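PDB 5Z5M: predicted protein from Phaeodactylum tricornutum CCAP 1055/1, which probably catalyses the last two steps from 5-hydroxyisourate to (S)-allantoin in urate breakdown, joining a hydroxyisourate hydrolase to an OHCU decarboxylase. Local coordinates for residues G241-T246 / F273-P278; Q180-C185 / D279-V284; Q67-L72 / C123-I128. One frame throughout, in Å; residues are numbered along the deposited sequence.

Contact 1: G241-T246 / F273-P278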
ATOM      1  N   GLY A 241     -16.808   0.842  19.256  1.00 11.44           N
ATOM      2  CA  GLY A 241     -17.785   1.308  18.290  1.00 17.41           C
ATOM      3  C   GLY A 241     -17.192   1.560  16.918  1.00 11.97           C
ATOM      4  O   GLY A 241     -16.037   1.226  16.659  1.00  8.85           O
ATOM      5  N   GLN A 242     -17.991   2.145  16.031  1.00  7.62           N
ATOM      6  CA  GLN A 242     -17.526   2.459  14.695  1.00  8.63           C
ATOM      7  C   GLN A 242     -17.250   3.951  14.571  1.00  9.96           C
ATOM      8  O   GLN A 242     -18.034   4.775  15.039  1.00 11.61           O
ATOM      9  CB  GLN A 242     -18.553   2.020  13.649  1.00 14.12           C
ATOM     10  CG  GLN A 242     -18.056   2.127  12.232  1.00 19.88           C
ATOM     11  CD  GLN A 242     -19.090   1.676  11.217  1.00 25.17           C
ATOM     12  OE1 GLN A 242     -20.269   2.026  11.312  1.00 24.45           O
ATOM     13  NE2 GLN A 242     -18.654   0.883  10.244  1.00 23.09           N
ATOM     14  N   TYR A 243     -16.133   4.289  13.938  1.00  5.79           N
ATOM     15  CA  TYR A 243     -15.718   5.685  13.771  1.00  7.98           C
ATOM     16  C   TYR A 243     -15.426   6.029  12.311  1.00  9.77           C
ATOM     17  O   TYR A 243     -15.297   5.141  11.468  1.00  7.72           O
ATOM     18  CB  TYR A 243     -14.476   5.972  14.626  1.00 10.34           C
ATOM     19  CG  TYR A 243     -14.700   5.855  16.122  1.00 15.59           C
ATOM     20  CD1 TYR A 243     -14.768   4.610  16.740  1.00  8.38           C
ATOM     21  CD2 TYR A 243     -14.824   6.989  16.918  1.00  8.91           C
ATOM     22  CE1 TYR A 243     -14.979   4.495  18.105  1.00 13.24           C
ATOM     23  CE2 TYR A 243     -15.035   6.885  18.291  1.00 13.73           C
ATOM     24  CZ  TYR A 243     -15.104   5.636  18.878  1.00 10.88           C
ATOM     25  OH  TYR A 243     -15.310   5.516  20.237  1.00 13.24           O
ATOM     26  N   GLU A 244     -15.305   7.322  12.020  1.00  7.72           N
ATOM     27  CA  GLU A 244     -14.875   7.761  10.699  1.00 11.09           C
ATOM     28  C   GLU A 244     -14.000   9.011  10.780  1.00  9.51           C
ATOM     29  O   GLU A 244     -14.424  10.037  11.316  1.00  9.35           O
ATOM     30  CB  GLU A 244     -16.092   8.026   9.806  1.00 15.10           C
ATOM     31  CG  GLU A 244     -15.749   8.386   8.379  1.00 16.87           C
ATOM     32  CD  GLU A 244     -16.979   8.461   7.484  1.00 39.24           C
ATOM     33  OE1 GLU A 244     -17.241   9.550   6.926  1.00 45.72           O
ATOM     34  OE2 GLU A 244     -17.671   7.429   7.329  1.00 22.25           O
ATOM     35  N   TRP A 245     -12.765   8.909  10.282  1.00  7.22           N
ATOM     36  CA  TRP A 245     -11.946  10.089  10.039  1.00  5.86           C
ATOM     37  C   TRP A 245     -12.464  10.792   8.798  1.00 10.82           C
ATOM     38  O   TRP A 245     -13.029  10.160   7.905  1.00 12.01           O
ATOM     39  CB  TRP A 245     -10.468   9.764   9.785  1.00  9.59           C
ATOM     40  CG  TRP A 245      -9.641   9.098  10.861  1.00 13.48           C
ATOM     41  CD1 TRP A 245      -9.120   7.836  10.811  1.00 13.90           C
ATOM     42  CD2 TRP A 245      -9.155   9.683  12.083  1.00  9.07           C
ATOM     43  NE1 TRP A 245      -8.374   7.585  11.935  1.00 13.37           N
ATOM     44  CE2 TRP A 245      -8.384   8.698  12.736  1.00 13.36           C
ATOM     45  CE3 TRP A 245      -9.324  10.926  12.701  1.00  7.30           C
ATOM     46  CZ2 TRP A 245      -7.780   8.916  13.974  1.00 10.93           C
ATOM     47  CZ3 TRP A 245      -8.715  11.143  13.936  1.00  7.60           C
ATOM     48  CH2 TRP A 245      -7.956  10.141  14.555  1.00 10.29           C
ATOM     49  N   THR A 246     -12.231  12.093   8.730  1.00  5.88           N
ATOM     50  CA  THR A 246     -12.353  12.832   7.484  1.00  8.91           C
ATOM     51  C   THR A 246     -11.039  13.567   7.270  1.00  9.03           C
ATOM     52  O   THR A 246     -10.697  14.458   8.041  1.00  9.07           O
ATOM     53  CB  THR A 246     -13.532  13.833   7.500  1.00 17.68           C
ATOM     54  OG1 THR A 246     -14.763  13.131   7.717  1.00 14.84           O
ATOM     55  CG2 THR A 246     -13.613  14.575   6.175  1.00 15.40           C
ATOM     56  N   PHE A 273     -13.699   2.952  10.369  1.00  8.47           N
ATOM     57  CA  PHE A 273     -13.045   1.875  11.113  1.00 11.35           C
ATOM     58  C   PHE A 273     -13.695   1.576  12.468  1.00  7.56           C
ATOM     59  O   PHE A 273     -14.401   2.411  13.045  1.00  9.62           O
ATOM     60  CB  PHE A 273     -11.562   2.203  11.319  1.00  8.87           C
ATOM     61  CG  PHE A 273     -11.316   3.340  12.275  1.00  7.94           C
ATOM     62  CD1 PHE A 273     -11.418   4.654  11.851  1.00  6.06           C
ATOM     63  CD2 PHE A 273     -10.985   3.090  13.595  1.00  7.84           C
ATOM     64  CE1 PHE A 273     -11.188   5.704  12.725  1.00 12.21           C
ATOM     65  CE2 PHE A 273     -10.755   4.135  14.477  1.00 14.53           C
ATOM     66  CZ  PHE A 273     -10.856   5.441  14.042  1.00 10.97           C
ATOM     67  N   GLY A 274     -13.438   0.375  12.978  1.00  7.66           N
ATOM     68  CA  GLY A 274     -14.006  -0.046  14.242  1.00  8.27           C
ATOM     69  C   GLY A 274     -12.956  -0.160  15.326  1.00 15.73           C
ATOM     70  O   GLY A 274     -11.810  -0.527  15.052  1.00  8.53           O
ATOM     71  N   ILE A 275     -13.355   0.173  16.552  1.00  8.13           N
ATOM     72  CA  ILE A 275     -12.531  -0.037  17.739  1.00  7.58           C
ATOM     73  C   ILE A 275     -13.155  -1.143  18.593  1.00  7.00           C
ATOM     74  O   ILE A 275     -14.317  -1.058  18.977  1.00  9.68           O
ATOM     75  CB  ILE A 275     -12.379   1.247  18.566  1.00 10.51           C
ATOM     76  CG1 ILE A 275     -11.527   2.265  17.792  1.00 11.72           C
ATOM     77  CG2 ILE A 275     -11.741   0.939  19.936  1.00  6.68           C
ATOM     78  CD1 ILE A 275     -11.591   3.663  18.356  1.00 19.12           C
ATOM     79  N   ASP A 276     -12.384  -2.181  18.884  1.00  6.75           N
ATOM     80  CA  ASP A 276     -12.934  -3.365  19.539  1.00  8.81           C
ATOM     81  C   ASP A 276     -12.495  -3.524  21.002  1.00  9.05           C
ATOM     82  O   ASP A 276     -13.122  -4.260  21.755  1.00 11.10           O
ATOM     83  CB  ASP A 276     -12.543  -4.615  18.753  1.00  8.02           C
ATOM     84  CG  ASP A 276     -13.182  -5.881  19.306  1.00 20.67           C
ATOM     85  OD1 ASP A 276     -14.428  -5.984  19.280  1.00 18.54           O
ATOM     86  OD2 ASP A 276     -12.437  -6.768  19.779  1.00 20.51           O
ATOM     87  N   ASN A 277     -11.429  -2.841  21.405  1.00  7.14           N
ATOM     88  CA  ASN A 277     -10.864  -3.050  22.742  1.00  8.93           C
ATOM     89  C   ASN A 277     -10.408  -1.738  23.384  1.00 10.76           C
ATOM     90  O   ASN A 277      -9.423  -1.142  22.956  1.00 11.37           O
ATOM     91  CB  ASN A 277      -9.697  -4.051  22.670  1.00 12.13           C
ATOM     92  CG  ASN A 277      -9.122  -4.402  24.045  1.00 11.65           C
ATOM     93  OD1 ASN A 277      -9.359  -3.711  25.028  1.00 16.35           O
ATOM     94  ND2 ASN A 277      -8.361  -5.491  24.106  1.00 10.96           N
ATOM     95  N   PRO A 278     -11.109  -1.308  24.442  1.00 11.36           N
ATOM     96  CA  PRO A 278     -10.855  -0.016  25.090  1.00 18.62           C
ATOM     97  C   PRO A 278      -9.525   0.055  25.849  1.00  9.77           C
ATOM     98  O   PRO A 278      -9.137   1.152  26.252  1.00  8.05           O
ATOM     99  CB  PRO A 278     -12.041   0.129  26.050  1.00 17.82           C
ATOM    100  CG  PRO A 278     -12.501  -1.260  26.315  1.00 15.65           C
ATOM    101  CD  PRO A 278     -12.217  -2.047  25.074  1.00 14.98           C
TER

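Contact 2: Q180-C185 / D279-V284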
ATOM      1  N   GLN A 180      -7.612   2.480  29.707  1.00  8.48           N
ATOM      2  CA  GLN A 180      -6.625   3.509  29.403  1.00 12.00           C
ATOM      3  C   GLN A 180      -6.097   3.437  27.968  1.00 12.45           C
ATOM      4  O   GLN A 180      -4.994   3.891  27.683  1.00 13.62           O
ATOM      5  CB  GLN A 180      -5.471   3.420  30.410  1.00  8.38           C
ATOM      6  CG  GLN A 180      -5.862   3.920  31.796  1.00 14.56           C
ATOM      7  CD  GLN A 180      -4.800   3.670  32.853  1.00 18.99           C
ATOM      8  OE1 GLN A 180      -4.596   2.539  33.292  1.00 18.42           O
ATOM      9  NE2 GLN A 180      -4.120   4.733  33.270  1.00 19.06           N
ATOM     10  N   GLY A 181      -6.894   2.880  27.061  1.00  8.58           N
ATOM     11  CA  GLY A 181      -6.506   2.836  25.666  1.00  8.31           C
ATOM     12  C   GLY A 181      -6.636   4.217  25.046  1.00  7.88           C
ATOM     13  O   GLY A 181      -7.184   5.131  25.663  1.00 11.05           O
ATOM     14  N   PHE A 182      -6.132   4.378  23.830  1.00 12.58           N
ATOM     15  CA  PHE A 182      -6.236   5.663  23.146  1.00  5.50           C
ATOM     16  C   PHE A 182      -6.043   5.524  21.644  1.00 10.78           C
ATOM     17  O   PHE A 182      -5.581   4.486  21.151  1.00  8.72           O
ATOM     18  CB  PHE A 182      -5.225   6.675  23.718  1.00  6.57           C
ATOM     19  CG  PHE A 182      -3.775   6.256  23.586  1.00  7.64           C
ATOM     20  CD1 PHE A 182      -3.207   5.370  24.492  1.00 13.76           C
ATOM     21  CD2 PHE A 182      -2.976   6.779  22.581  1.00 11.93           C
ATOM     22  CE1 PHE A 182      -1.877   4.987  24.380  1.00 12.10           C
ATOM     23  CE2 PHE A 182      -1.644   6.405  22.464  1.00 11.71           C
ATOM     24  CZ  PHE A 182      -1.092   5.511  23.370  1.00 10.47           C
ATOM     25  N   LEU A 183      -6.394   6.592  20.932  1.00 10.08           N
ATOM     26  CA  LEU A 183      -6.390   6.616  19.472  1.00  7.32           C
ATOM     27  C   LEU A 183      -5.478   7.720  18.954  1.00  8.39           C
ATOM     28  O   LEU A 183      -5.625   8.884  19.327  1.00 10.11           O
ATOM     29  CB  LEU A 183      -7.812   6.823  18.942  1.00  9.18           C
ATOM     30  CG  LEU A 183      -8.020   6.955  17.430  1.00 11.44           C
ATOM     31  CD1 LEU A 183      -7.659   5.665  16.695  1.00  7.82           C
ATOM     32  CD2 LEU A 183      -9.461   7.341  17.139  1.00 11.20           C
ATOM     33  N   THR A 184      -4.520   7.343  18.116  1.00  9.72           N
ATOM     34  CA  THR A 184      -3.632   8.312  17.496  1.00  8.34           C
ATOM     35  C   THR A 184      -3.702   8.219  15.978  1.00 13.79           C
ATOM     36  O   THR A 184      -4.240   7.258  15.416  1.00 14.43           O
ATOM     37  CB  THR A 184      -2.166   8.114  17.928  1.00 14.99           C
ATOM     38  OG1 THR A 184      -1.751   6.779  17.606  1.00 13.50           O
ATOM     39  CG2 THR A 184      -2.002   8.363  19.426  1.00 13.03           C
ATOM     40  N   CYS A 185      -3.125   9.219  15.324  1.00  9.12           N
ATOM     41  CA  CYS A 185      -3.133   9.305  13.877  1.00 11.73           C
ATOM     42  C   CYS A 185      -1.825   9.906  13.378  1.00 17.96           C
ATOM     43  O   CYS A 185      -1.186  10.696  14.069  1.00 13.01           O
ATOM     44  CB  CYS A 185      -4.317  10.142  13.401  1.00 18.50           C
ATOM     45  SG  CYS A 185      -4.599  10.070  11.620  1.00 17.74           S
ATOM     46  N   ASP A 279      -8.864  -1.087  26.046  1.00 11.02           N
ATOM     47  CA  ASP A 279      -7.534  -1.144  26.659  1.00 13.64           C
ATOM     48  C   ASP A 279      -6.405  -0.793  25.694  1.00 13.68           C
ATOM     49  O   ASP A 279      -5.322  -0.381  26.119  1.00 17.00           O
ATOM     50  CB  ASP A 279      -7.251  -2.545  27.217  1.00 11.58           C
ATOM     51  CG  ASP A 279      -8.048  -2.863  28.466  1.00 18.40           C
ATOM     52  OD1 ASP A 279      -8.324  -1.938  29.265  1.00 16.55           O
ATOM     53  OD2 ASP A 279      -8.372  -4.056  28.659  1.00 21.40           O
ATOM     54  N   ASP A 280      -6.651  -0.982  24.399  1.00 13.69           N
ATOM     55  CA  ASP A 280      -5.579  -0.951  23.401  1.00  8.82           C
ATOM     56  C   ASP A 280      -5.220   0.434  22.889  1.00 12.85           C
ATOM     57  O   ASP A 280      -6.042   1.350  22.900  1.00 10.80           O
ATOM     58  CB  ASP A 280      -5.947  -1.823  22.197  1.00 16.28           C
ATOM     59  CG  ASP A 280      -5.802  -3.304  22.475  1.00 30.13           C
ATOM     60  OD1 ASP A 280      -5.208  -3.664  23.514  1.00 22.80           O
ATOM     61  OD2 ASP A 280      -6.276  -4.109  21.646  1.00 33.32           O
ATOM     62  N   HIS A 281      -3.981   0.565  22.425  1.00 11.34           N
ATOM     63  CA  HIS A 281      -3.566   1.717  21.637  1.00 15.50           C
ATOM     64  C   HIS A 281      -3.855   1.441  20.161  1.00 15.28           C
ATOM     65  O   HIS A 281      -3.264   0.542  19.556  1.00 14.47           O
ATOM     66  CB  HIS A 281      -2.081   2.014  21.842  1.00 15.72           C
ATOM     67  CG  HIS A 281      -1.549   3.086  20.944  1.00 10.90           C
ATOM     68  ND1 HIS A 281      -0.203   3.259  20.708  1.00 19.52           N
ATOM     69  CD2 HIS A 281      -2.182   4.043  20.219  1.00  9.27           C
ATOM     70  CE1 HIS A 281      -0.027   4.273  19.881  1.00 20.06           C
ATOM     71  NE2 HIS A 281      -1.216   4.765  19.566  1.00 16.00           N
ATOM     72  N   TYR A 282      -4.788   2.193  19.593  1.00 10.83           N
ATOM     73  CA  TYR A 282      -5.081   2.086  18.169  1.00  8.29           C
ATOM     74  C   TYR A 282      -4.380   3.215  17.439  1.00  8.21           C
ATOM     75  O   TYR A 282      -4.580   4.382  17.754  1.00 11.87           O
ATOM     76  CB  TYR A 282      -6.586   2.143  17.900  1.00 10.41           C
ATOM     77  CG  TYR A 282      -7.332   0.840  18.081  1.00  9.82           C
ATOM     78  CD1 TYR A 282      -7.374   0.199  19.312  1.00 12.68           C
ATOM     79  CD2 TYR A 282      -8.023   0.268  17.023  1.00  6.69           C
ATOM     80  CE1 TYR A 282      -8.073  -0.987  19.474  1.00 12.16           C
ATOM     81  CE2 TYR A 282      -8.723  -0.910  17.175  1.00 15.03           C
ATOM     82  CZ  TYR A 282      -8.741  -1.537  18.400  1.00 11.04           C
ATOM     83  OH  TYR A 282      -9.441  -2.710  18.557  1.00 22.85           O
ATOM     84  N   HIS A 283      -3.542   2.866  16.476  1.00  8.39           N
ATOM     85  CA  HIS A 283      -2.919   3.867  15.623  1.00 11.92           C
ATOM     86  C   HIS A 283      -3.460   3.688  14.207  1.00 11.60           C
ATOM     87  O   HIS A 283      -3.160   2.701  13.550  1.00  8.62           O
ATOM     88  CB  HIS A 283      -1.396   3.736  15.652  1.00 10.65           C
ATOM     89  CG  HIS A 283      -0.694   4.741  14.797  1.00 13.35           C
ATOM     90  ND1 HIS A 283      -0.582   6.069  15.153  1.00 16.34           N
ATOM     91  CD2 HIS A 283      -0.084   4.619  13.596  1.00 15.53           C
ATOM     92  CE1 HIS A 283       0.078   6.717  14.211  1.00 16.28           C
ATOM     93  NE2 HIS A 283       0.387   5.866  13.253  1.00 17.52           N
ATOM     94  N   VAL A 284      -4.276   4.631  13.748  1.00  6.77           N
ATOM     95  CA  VAL A 284      -4.911   4.502  12.440  1.00  6.85           C
ATOM     96  C   VAL A 284      -4.488   5.656  11.547  1.00 14.46           C
ATOM     97  O   VAL A 284      -5.144   6.694  11.515  1.00 16.31           O
ATOM     98  CB  VAL A 284      -6.450   4.451  12.571  1.00 12.39           C
ATOM     99  CG1 VAL A 284      -7.114   4.277  11.192  1.00 11.63           C
ATOM    100  CG2 VAL A 284      -6.853   3.317  13.496  1.00 12.71           C
TER
HETATM  101  O   HOH W   1      -6.758  -0.313  30.232  1.00 15.49           O

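Contact 3: Q67-L72 / C123-I128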
ATOM      1  N   GLN A  67     -14.719 -31.226  25.725  1.00 18.97           N
ATOM      2  CA  GLN A  67     -15.199 -30.048  26.440  1.00 21.35           C
ATOM      3  C   GLN A  67     -15.496 -28.907  25.473  1.00 18.36           C
ATOM      4  O   GLN A  67     -16.468 -28.171  25.648  1.00 12.96           O
ATOM      5  CB  GLN A  67     -14.174 -29.585  27.479  1.00 26.19           C
ATOM      6  CG  GLN A  67     -14.034 -30.503  28.680  1.00 31.29           C
ATOM      7  CD  GLN A  67     -12.927 -30.056  29.616  1.00 34.13           C
ATOM      8  OE1 GLN A  67     -11.744 -30.280  29.349  1.00 31.79           O
ATOM      9  NE2 GLN A  67     -13.305 -29.415  30.716  1.00 36.42           N
ATOM     10  N   LYS A  68     -14.654 -28.761  24.456  1.00 20.32           N
ATOM     11  CA  LYS A  68     -14.833 -27.693  23.477  1.00 12.11           C
ATOM     12  C   LYS A  68     -16.079 -27.922  22.627  1.00 13.87           C
ATOM     13  O   LYS A  68     -16.867 -27.001  22.419  1.00 15.92           O
ATOM     14  CB  LYS A  68     -13.589 -27.569  22.593  1.00 11.62           C
ATOM     15  CG  LYS A  68     -12.396 -26.920  23.308  1.00 16.82           C
ATOM     16  CD  LYS A  68     -11.134 -26.953  22.464  1.00 18.38           C
ATOM     17  CE  LYS A  68      -9.933 -26.502  23.267  1.00 19.44           C
ATOM     18  NZ  LYS A  68      -8.699 -26.417  22.448  1.00 25.70           N
ATOM     19  N   LEU A  69     -16.268 -29.148  22.150  1.00 14.69           N
ATOM     20  CA  LEU A  69     -17.434 -29.455  21.325  1.00 15.99           C
ATOM     21  C   LEU A  69     -18.728 -29.240  22.108  1.00 17.65           C
ATOM     22  O   LEU A  69     -19.729 -28.768  21.559  1.00 25.08           O
ATOM     23  CB  LEU A  69     -17.366 -30.887  20.797  1.00 17.65           C
ATOM     24  CG  LEU A  69     -18.378 -31.209  19.695  1.00 30.98           C
ATOM     25  CD1 LEU A  69     -18.140 -30.318  18.479  1.00 27.49           C
ATOM     26  CD2 LEU A  69     -18.320 -32.681  19.314  1.00 31.89           C
ATOM     27  N   GLU A  70     -18.699 -29.572  23.396  1.00 22.98           N
ATOM     28  CA  GLU A  70     -19.863 -29.375  24.254  1.00 19.91           C
ATOM     29  C   GLU A  70     -20.150 -27.895  24.486  1.00 28.06           C
ATOM     30  O   GLU A  70     -21.305 -27.494  24.636  1.00 19.55           O
ATOM     31  CB  GLU A  70     -19.674 -30.091  25.596  1.00 29.73           C
ATOM     32  CG  GLU A  70     -19.834 -31.606  25.533  1.00 41.70           C
ATOM     33  CD  GLU A  70     -21.287 -32.061  25.430  1.00 79.15           C
ATOM     34  OE1 GLU A  70     -22.144 -31.277  24.968  1.00 79.54           O
ATOM     35  OE2 GLU A  70     -21.575 -33.216  25.816  1.00 86.63           O
ATOM     36  N   LEU A  71     -19.099 -27.083  24.526  1.00 20.71           N
ATOM     37  CA  LEU A  71     -19.276 -25.646  24.663  1.00 16.40           C
ATOM     38  C   LEU A  71     -19.980 -25.100  23.422  1.00 14.68           C
ATOM     39  O   LEU A  71     -20.886 -24.275  23.522  1.00 16.99           O
ATOM     40  CB  LEU A  71     -17.931 -24.950  24.877  1.00 24.95           C
ATOM     41  CG  LEU A  71     -17.951 -23.456  25.211  1.00 26.97           C
ATOM     42  CD1 LEU A  71     -16.863 -23.133  26.222  1.00 37.72           C
ATOM     43  CD2 LEU A  71     -17.764 -22.618  23.960  1.00 41.09           C
ATOM     44  N   LEU A  72     -19.557 -25.569  22.252  1.00 15.17           N
ATOM     45  CA  LEU A  72     -20.184 -25.163  20.997  1.00 25.21           C
ATOM     46  C   LEU A  72     -21.656 -25.572  20.941  1.00 20.79           C
ATOM     47  O   LEU A  72     -22.511 -24.777  20.555  1.00 23.83           O
ATOM     48  CB  LEU A  72     -19.438 -25.759  19.802  1.00 15.01           C
ATOM     49  CG  LEU A  72     -17.992 -25.310  19.585  1.00 20.48           C
ATOM     50  CD1 LEU A  72     -17.430 -25.929  18.317  1.00 16.86           C
ATOM     51  CD2 LEU A  72     -17.891 -23.788  19.540  1.00 19.25           C
ATOM     52  N   CYS A 123     -21.611 -30.484  10.494  1.00 20.73           N
ATOM     53  CA  CYS A 123     -20.591 -30.049  11.456  1.00 14.20           C
ATOM     54  C   CYS A 123     -20.708 -30.681  12.847  1.00 28.27           C
ATOM     55  O   CYS A 123     -19.704 -30.854  13.538  1.00 29.12           O
ATOM     56  CB  CYS A 123     -20.622 -28.526  11.598  1.00 19.06           C
ATOM     57  SG  CYS A 123     -19.839 -27.669  10.234  1.00 25.38           S
ATOM     58  N   GLY A 124     -21.927 -31.008  13.262  1.00 27.44           N
ATOM     59  CA  GLY A 124     -22.140 -31.593  14.571  1.00 25.04           C
ATOM     60  C   GLY A 124     -22.314 -30.554  15.663  1.00 34.50           C
ATOM     61  O   GLY A 124     -22.476 -30.893  16.834  1.00 29.88           O
ATOM     62  N   PHE A 125     -22.268 -29.282  15.276  1.00 24.00           N
ATOM     63  CA  PHE A 125     -22.510 -28.173  16.198  1.00 21.36           C
ATOM     64  C   PHE A 125     -23.237 -27.058  15.443  1.00 16.04           C
ATOM     65  O   PHE A 125     -23.196 -27.020  14.214  1.00 20.29           O
ATOM     66  CB  PHE A 125     -21.196 -27.668  16.817  1.00 20.67           C
ATOM     67  CG  PHE A 125     -20.101 -27.430  15.817  1.00 19.27           C
ATOM     68  CD1 PHE A 125     -19.173 -28.419  15.539  1.00 13.74           C
ATOM     69  CD2 PHE A 125     -20.000 -26.216  15.154  1.00 12.45           C
ATOM     70  CE1 PHE A 125     -18.166 -28.209  14.620  1.00 18.48           C
ATOM     71  CE2 PHE A 125     -18.997 -25.997  14.234  1.00 15.56           C
ATOM     72  CZ  PHE A 125     -18.077 -26.996  13.964  1.00 17.51           C
ATOM     73  N   PRO A 126     -23.928 -26.164  16.169  1.00 16.33           N
ATOM     74  CA  PRO A 126     -24.721 -25.134  15.485  1.00 24.25           C
ATOM     75  C   PRO A 126     -23.885 -24.036  14.829  1.00 24.65           C
ATOM     76  O   PRO A 126     -22.722 -23.825  15.179  1.00 14.73           O
ATOM     77  CB  PRO A 126     -25.589 -24.551  16.611  1.00 25.64           C
ATOM     78  CG  PRO A 126     -24.862 -24.869  17.866  1.00 22.47           C
ATOM     79  CD  PRO A 126     -24.172 -26.175  17.624  1.00 22.77           C
ATOM     80  N   PHE A 127     -24.486 -23.349  13.864  1.00 13.64           N
ATOM     81  CA  PHE A 127     -23.846 -22.212  13.224  1.00 14.99           C
ATOM     82  C   PHE A 127     -23.763 -21.065  14.213  1.00 17.82           C
ATOM     83  O   PHE A 127     -24.780 -20.605  14.733  1.00 17.66           O
ATOM     84  CB  PHE A 127     -24.616 -21.790  11.973  1.00 16.48           C
ATOM     85  CG  PHE A 127     -24.063 -20.570  11.296  1.00 15.11           C
ATOM     86  CD1 PHE A 127     -22.950 -20.660  10.474  1.00 14.43           C
ATOM     87  CD2 PHE A 127     -24.663 -19.337  11.467  1.00 17.15           C
ATOM     88  CE1 PHE A 127     -22.442 -19.536   9.841  1.00 11.53           C
ATOM     89  CE2 PHE A 127     -24.161 -18.208  10.836  1.00 11.64           C
ATOM     90  CZ  PHE A 127     -23.050 -18.314  10.021  1.00 15.39           C
ATOM     91  N   ILE A 128     -22.544 -20.607  14.469  1.00 17.66           N
ATOM     92  CA  ILE A 128     -22.315 -19.529  15.414  1.00 15.67           C
ATOM     93  C   ILE A 128     -21.679 -18.339  14.705  1.00 12.75           C
ATOM     94  O   ILE A 128     -20.730 -18.496  13.936  1.00 14.77           O
ATOM     95  CB  ILE A 128     -21.420 -19.999  16.582  1.00 17.26           C
ATOM     96  CG1 ILE A 128     -22.060 -21.204  17.273  1.00 18.26           C
ATOM     97  CG2 ILE A 128     -21.179 -18.867  17.579  1.00 16.16           C
ATOM     98  CD1 ILE A 128     -21.165 -21.864  18.302  1.00 17.78           C
TER

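Contact 1: G241-T246 / F273-P278
The Phe-273 ring lies between Tyr-243 and Trp-245, and the three form an aromatic cluster on one face of the four-stranded antiparallel sheet in the transthyretin-like domain. None of the rings stacks fully. Trp-245 and Phe-273 are turned 26° from parallel and slid apart, so that Phe-273 CE1 sits over one face of the indole, 3.5 Å from Trp-245 CD1. Tyr-243 meets Phe-273 with its CB instead of its ring: this methylene makes a CH-pi contact over the phenyl face, 4.0 Å from the Phe-273 ring centroid. Phe-273 can lie across both neighbours because its CG stands between its own backbone N and carbonyl carbon (chi1 70°), which brings the ring back over strand 241-246. On the same face Ile-275 passes obliquely by the phenol, its CD1 3.5 Å from Tyr-243 CE1. The phenol hydroxyl is held by Thr-239 and Arg-205, while Val-284 of strand 281-289, in the mixed sheet, packs on both Phe-273 and Trp-245. Beneath the side chains the backbones pair at Gly-241 with Ile-275 and at Tyr-243 with Phe-273. Between these hydrogen-bonded pairs Gln-242 faces Gly-274 in a non-hydrogen-bonded pair, where the two CA atoms approach to 4.3 Å. Gly-241 has backbone angles that call for glycine, since a CB would press on the preceding carbonyl. Strand 268-275 is the outermost of this sheet within the chain, and Gly-274 bonds through its backbone to a second subunit. Tyr-243 N reaches Phe-273 O at 2.7 Å, nearly straight at 172°.

Contact 2: Q180-C185 / D279-V284
Thr-184 OG1 is gripped by two histidines of the adjacent parallel strand, at 2.9 Å from His-281 NE2 and 2.8 Å from His-283 ND1. Either partner could be the donor in each bond. The hydroxyl lies near the plane of both imidazoles, at their edges, and both histidines hold CG anti to the backbone N (chi1 173° and -180°), which lets them meet at one oxygen. These two bonds help to set how the rings are turned.

Stacking follows on the same face. The Phe-182 and His-281 rings form an offset stack, with planes 18° apart and centroids separated by 4.0 Å; Phe-182 CE2 lies over the imidazole, and His-281 CB over the rim of the phenyl face. His-281 is thus held at an edge by the threonine and over a face by the phenylalanine.

Backbone bonds join the segments as parallel strands of the mixed sheet in the transthyretin-like domain. Tyr-282 N to Phe-182 O, Thr-184 N to Tyr-282 O and Val-284 N to Thr-184 O follow in turn, and Phe-182 N makes a more bent bond to Asp-280 O. At the Gly-181 end a CB would collide with Asp-280 O. Further out, a water accepts from Gln-180 N and donates to Asp-279 OD1, whose other carboxylate oxygen bonds Ser-50.

Apolar packing occupies the other face. Leu-183 CD1 rests 3.9 Å from Tyr-282 CB and 4.0 Å from Val-284 CG2. Leu-183 also touches Phe-273, and Val-284 packs on Phe-265 of the second subunit.

Contact 3: Q67-L72 / C123-I128
Phe-125 carries CG between its backbone N and carbonyl carbon (chi1 48°), and Leu-72 turns CG anti to its carbonyl carbon (chi1 -64°); the two side chains therefore run side by side, pointing the same way. This is helix-to-loop packing in the helical OHCU decarboxylase domain, joining helix 65-73 to the loop that leaves helix 106-123. Leu-72 CD1 sits over the centre of the phenyl face in a CH-pi contact, 4.0 Å from the Phe-125 ring centroid and 13° off the ring normal. Cys-123 CB covers the opposite face, so the ring is sandwiched between its own chain segment and the helix. One turn earlier Leu-69 crosses the phenyl at about a right angle, its CD1 3.6 Å from Phe-125 CD1. An alanine at Phe-125 would remove the ring and would probably open a gap between Cys-123 and Leu-72, leaving the methyls of Leu-69 and Leu-72 without their aromatic partner. Gly-124, with positive phi, is the first residue to leave helix 106-123 and turns the chain toward this packing. Both leucines also rest on Phe-155 of helix 151-173, which extends the apolar layer. No hydrogen bond crosses between the segments. Farther along the loop, the Pro-126 ring lies near the end of the helix segment, with CG 3.6 Å from Leu-72 O. Ile-128 crosses Leu-72 at about a right angle, its CD1 4.0 Å from Leu-72 CD2.

From the N terminus, contact 3 comes first: its 67-72 helix segment meets 123-128 and closes a loop within the decarboxylase region. That loop is complete before contact 2 opens at 180-185, in the transthyretin-like part. Contact 2 closes at 279-284, after most of that domain has been traversed, and contact 1 is nested inside it, pairing 241-246 with 273-278. Contacts 1 and 2 touch, with centres about 10 Å apart: the antiparallel sheet meets the mixed sheet where Trp-245 packs on Cys-185, and Asp-276 N probably bonds Tyr-282 OH. Contact 3 lies apart, its centre about 31 Å from that of contact 1.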